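Local structure of epidermin leader peptide processing serine protease EpiP (Staphylococcus aureus subsp. aureus, 3QFH) at residues N106-L118 / H430-A442. The protein is a subtilisin-like serine endopeptidase that probably cleaves the leader peptide from the precursor of the lantibiotic epidermin. Numbering follows the deposited sequence.
Sequences NKITNNGASYDDL and HGELDVYKALNVA. With SO4 (sulfate ion), chain M.
Ile-108 O accepts from Val-435 N at 2.8 Å and, weakly, from Tyr-436 N. This one carbonyl thus meets the first turn of helix 435-439. The tight part of the contact lies beside it: CD1 of Ile-108 rests 4.0 Å from CD2 of Leu-433 and also meets CG2 of Val-435, while Pro-341 and Lys-388 also touch this isoleucine. Ser-114 extends this packing, its CB lying 3.6 Å from CA of Tyr-436.

In the subtilisin-like fold, the contact joins residues 106-118, which include a type I' turn from Asn-110 to Ala-113, to a short helix near the C-terminus, beside edge strand 338-341 and helix 382-400. Asp-434 is the N-cap of that helix, its OD2 accepting from Lys-437 N.

Toward solvent, polar groups surround a ring. Holding CG anti to the backbone N (chi1 179°) carries the Tyr-436 ring in between two amides. Asn-110 stacks on one face, its amide plane 12° from the ring and ND2 of Asn-110 3.3 Å from CD2 of Tyr-436; on the opposite face, ND2 of Asn-440 sits over the ring centre. This ND2 of Asn-440 donates to Tyr-436 O at 2.7 Å and to Asp-117 OD2 at 3.1 Å, reaching the carboxylate from above its plane. A water donates to both Asn-110 OD1 and Asp-434 OD1. At exposed Lys-107, NZ makes a long salt bridge, 3.9 Å, to OE1 of Glu-432, whose carboxylate is hydrogen-bonded by Thr-319 and Ser-323.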
# COMPACT_ATOMS: atom_id res chain seq x y z
N ASN A 106 16.30 -1.91 -14.22
CA ASN A 106 17.65 -1.56 -14.61
C ASN A 106 18.04 -0.15 -14.17
O ASN A 106 19.16 0.09 -13.73
CB ASN A 106 17.87 -1.72 -16.12
CG ASN A 106 18.15 -3.15 -16.50
OD1 ASN A 106 19.29 -3.50 -16.74
ND2 ASN A 106 17.13 -4.00 -16.45
N LYS A 107 17.08 0.77 -14.29
CA LYS A 107 17.30 2.17 -13.95
C LYS A 107 17.73 2.35 -12.49
O LYS A 107 18.63 3.12 -12.20
CB LYS A 107 15.99 2.95 -14.19
CG LYS A 107 16.12 4.43 -14.17
CD LYS A 107 16.95 4.91 -15.35
CE LYS A 107 17.18 6.42 -15.33
NZ LYS A 107 18.14 6.84 -14.27
N ILE A 108 17.11 1.62 -11.59
CA ILE A 108 17.39 1.78 -10.17
C ILE A 108 18.51 0.91 -9.62
O ILE A 108 18.90 1.09 -8.48
CB ILE A 108 16.09 1.61 -9.34
CG1 ILE A 108 15.63 0.14 -9.30
CG2 ILE A 108 15.00 2.52 -9.89
CD1 ILE A 108 14.38 -0.10 -8.46
N THR A 109 19.04 -0.01 -10.42
CA THR A 109 20.07 -0.94 -9.96
C THR A 109 21.38 -0.81 -10.72
O THR A 109 22.22 -1.71 -10.66
CB THR A 109 19.60 -2.40 -10.14
OG1 THR A 109 19.37 -2.67 -11.54
CG2 THR A 109 18.32 -2.67 -9.36
N ASN A 110 21.59 0.31 -11.42
CA ASN A 110 22.79 0.44 -12.26
C ASN A 110 22.87 -0.73 -13.24
O ASN A 110 23.90 -1.39 -13.35
CB ASN A 110 24.09 0.55 -11.43
CG ASN A 110 24.52 1.99 -11.17
OD1 ASN A 110 23.71 2.92 -11.15
ND2 ASN A 110 25.81 2.17 -10.97
N ASN A 111 21.77 -1.01 -13.92
CA ASN A 111 21.72 -2.10 -14.90
C ASN A 111 22.02 -3.48 -14.30
O ASN A 111 22.65 -4.33 -14.93
CB ASN A 111 22.63 -1.79 -16.09
CG ASN A 111 22.17 -0.56 -16.87
OD1 ASN A 111 20.97 -0.29 -16.98
ND2 ASN A 111 23.11 0.18 -17.42
N GLY A 112 21.54 -3.70 -13.08
CA GLY A 112 21.72 -5.00 -12.45
C GLY A 112 22.96 -5.14 -11.59
O GLY A 112 23.10 -6.14 -10.89
N ALA A 113 23.86 -4.15 -11.63
CA ALA A 113 25.08 -4.21 -10.81
C ALA A 113 24.80 -4.25 -9.30
O ALA A 113 25.57 -4.84 -8.56
CB ALA A 113 26.02 -3.05 -11.13
N SER A 114 23.70 -3.65 -8.85
CA SER A 114 23.42 -3.66 -7.42
C SER A 114 23.09 -5.07 -6.86
O SER A 114 23.24 -5.31 -5.65
CB SER A 114 22.33 -2.66 -7.04
OG SER A 114 21.07 -3.07 -7.47
N TYR A 115 22.69 -6.01 -7.73
CA TYR A 115 22.42 -7.37 -7.25
C TYR A 115 23.71 -8.09 -6.81
O TYR A 115 23.63 -9.14 -6.16
CB TYR A 115 21.66 -8.22 -8.28
CG TYR A 115 20.27 -7.70 -8.55
CD1 TYR A 115 19.27 -7.81 -7.59
CD2 TYR A 115 19.95 -7.10 -9.75
CE1 TYR A 115 17.99 -7.32 -7.83
CE2 TYR A 115 18.68 -6.61 -9.99
CZ TYR A 115 17.70 -6.73 -9.04
OH TYR A 115 16.44 -6.24 -9.29
N ASP A 116 24.88 -7.56 -7.15
CA ASP A 116 26.13 -8.17 -6.67
C ASP A 116 26.54 -7.63 -5.29
O ASP A 116 27.49 -8.11 -4.71
CB ASP A 116 27.25 -7.98 -7.69
CG ASP A 116 26.95 -8.68 -9.01
OD1 ASP A 116 26.56 -9.87 -8.98
OD2 ASP A 116 27.09 -8.04 -10.08
N ASP A 117 25.79 -6.65 -4.79
CA ASP A 117 26.05 -6.01 -3.50
C ASP A 117 24.94 -6.32 -2.48
O ASP A 117 24.82 -5.64 -1.48
CB ASP A 117 26.13 -4.49 -3.70
CG ASP A 117 27.20 -4.09 -4.72
OD1 ASP A 117 28.29 -4.67 -4.68
OD2 ASP A 117 26.95 -3.18 -5.55
N LEU A 118 24.11 -7.33 -2.75
CA LEU A 118 23.02 -7.67 -1.83
C LEU A 118 23.57 -8.20 -0.51
O LEU A 118 24.66 -8.75 -0.49
CB LEU A 118 22.11 -8.75 -2.42
CG LEU A 118 21.27 -8.37 -3.65
CD1 LEU A 118 20.58 -9.60 -4.20
CD2 LEU A 118 20.27 -7.29 -3.30
N HIS A 430 12.72 13.43 -2.04
CA HIS A 430 14.20 13.37 -2.02
C HIS A 430 14.83 12.92 -3.33
O HIS A 430 16.05 13.04 -3.50
CB HIS A 430 14.70 12.50 -0.87
CG HIS A 430 14.37 13.05 0.48
ND1 HIS A 430 15.13 14.04 1.07
CD2 HIS A 430 13.39 12.73 1.36
CE1 HIS A 430 14.61 14.32 2.26
NE2 HIS A 430 13.56 13.54 2.46
N GLY A 431 14.02 12.42 -4.25
CA GLY A 431 14.50 12.06 -5.58
C GLY A 431 14.07 10.67 -5.99
O GLY A 431 13.35 10.00 -5.26
N GLU A 432 14.54 10.25 -7.16
CA GLU A 432 14.22 8.92 -7.67
C GLU A 432 15.09 7.89 -6.94
O GLU A 432 16.27 8.10 -6.72
CB GLU A 432 14.45 8.84 -9.19
CG GLU A 432 13.86 7.59 -9.83
CD GLU A 432 14.09 7.53 -11.33
OE1 GLU A 432 15.26 7.69 -11.76
OE2 GLU A 432 13.10 7.29 -12.08
N LEU A 433 14.46 6.79 -6.57
CA LEU A 433 15.12 5.66 -5.91
C LEU A 433 16.38 5.18 -6.68
O LEU A 433 16.33 5.05 -7.90
CB LEU A 433 14.10 4.51 -5.86
CG LEU A 433 14.50 3.16 -5.25
CD1 LEU A 433 14.94 3.31 -3.80
CD2 LEU A 433 13.34 2.18 -5.39
N ASP A 434 17.48 4.94 -5.96
CA ASP A 434 18.72 4.40 -6.56
C ASP A 434 19.28 3.34 -5.59
O ASP A 434 19.94 3.66 -4.59
CB ASP A 434 19.75 5.50 -6.85
CG ASP A 434 20.99 4.98 -7.63
OD1 ASP A 434 21.70 5.85 -8.23
OD2 ASP A 434 21.27 3.75 -7.67
N VAL A 435 18.96 2.10 -5.89
CA VAL A 435 19.30 0.97 -5.04
C VAL A 435 20.79 0.71 -5.04
O VAL A 435 21.36 0.31 -4.01
CB VAL A 435 18.48 -0.29 -5.46
CG1 VAL A 435 18.91 -1.53 -4.68
CG2 VAL A 435 16.98 -0.01 -5.29
N TYR A 436 21.45 0.97 -6.16
CA TYR A 436 22.89 0.78 -6.21
C TYR A 436 23.57 1.69 -5.18
O TYR A 436 24.44 1.24 -4.41
CB TYR A 436 23.43 1.02 -7.60
CG TYR A 436 24.91 0.86 -7.72
CD1 TYR A 436 25.48 -0.39 -7.92
CD2 TYR A 436 25.75 1.97 -7.67
CE1 TYR A 436 26.85 -0.55 -8.04
CE2 TYR A 436 27.13 1.83 -7.78
CZ TYR A 436 27.67 0.57 -7.97
OH TYR A 436 29.02 0.42 -8.09
N LYS A 437 23.16 2.96 -5.16
CA LYS A 437 23.71 3.89 -4.18
C LYS A 437 23.41 3.46 -2.74
O LYS A 437 24.28 3.50 -1.89
CB LYS A 437 23.20 5.32 -4.39
CG LYS A 437 23.83 6.06 -5.58
CD LYS A 437 23.40 7.54 -5.59
CE LYS A 437 23.93 8.27 -6.82
NZ LYS A 437 25.43 8.35 -6.88
N ALA A 438 22.16 3.05 -2.49
CA ALA A 438 21.73 2.66 -1.13
C ALA A 438 22.56 1.50 -0.57
O ALA A 438 22.82 1.45 0.64
CB ALA A 438 20.25 2.30 -1.14
N LEU A 439 22.99 0.59 -1.43
CA LEU A 439 23.78 -0.56 -1.01
C LEU A 439 25.29 -0.30 -0.96
O LEU A 439 26.04 -1.13 -0.50
CB LEU A 439 23.51 -1.76 -1.93
CG LEU A 439 22.05 -2.24 -1.94
CD1 LEU A 439 21.85 -3.38 -2.93
CD2 LEU A 439 21.63 -2.66 -0.55
N ASN A 440 25.74 0.86 -1.41
CA ASN A 440 27.17 1.11 -1.43
C ASN A 440 27.64 2.31 -0.59
O ASN A 440 28.65 2.92 -0.92
CB ASN A 440 27.61 1.24 -2.89
CG ASN A 440 27.60 -0.09 -3.60
OD1 ASN A 440 28.41 -0.95 -3.32
ND2 ASN A 440 26.66 -0.27 -4.54
N VAL A 441 26.92 2.61 0.49
CA VAL A 441 27.29 3.75 1.35
C VAL A 441 28.65 3.54 2.00
O VAL A 441 29.39 4.49 2.21
CB VAL A 441 26.23 4.01 2.43
CG1 VAL A 441 26.65 5.17 3.33
CG2 VAL A 441 24.87 4.31 1.78
N ALA A 442 29.01 2.29 2.29
CA ALA A 442 30.32 2.00 2.88
C ALA A 442 31.42 2.09 1.83
O ALA A 442 32.59 2.20 2.17
CB ALA A 442 30.32 0.62 3.55
S SO4 M . 17.76 16.44 0.70
O1 SO4 M . 17.55 16.47 2.15
O2 SO4 M . 18.27 17.71 0.20
O3 SO4 M . 18.68 15.36 0.38
O4 SO4 M . 16.48 16.18 0.04
O HOH W 1 23.90 5.06 -9.16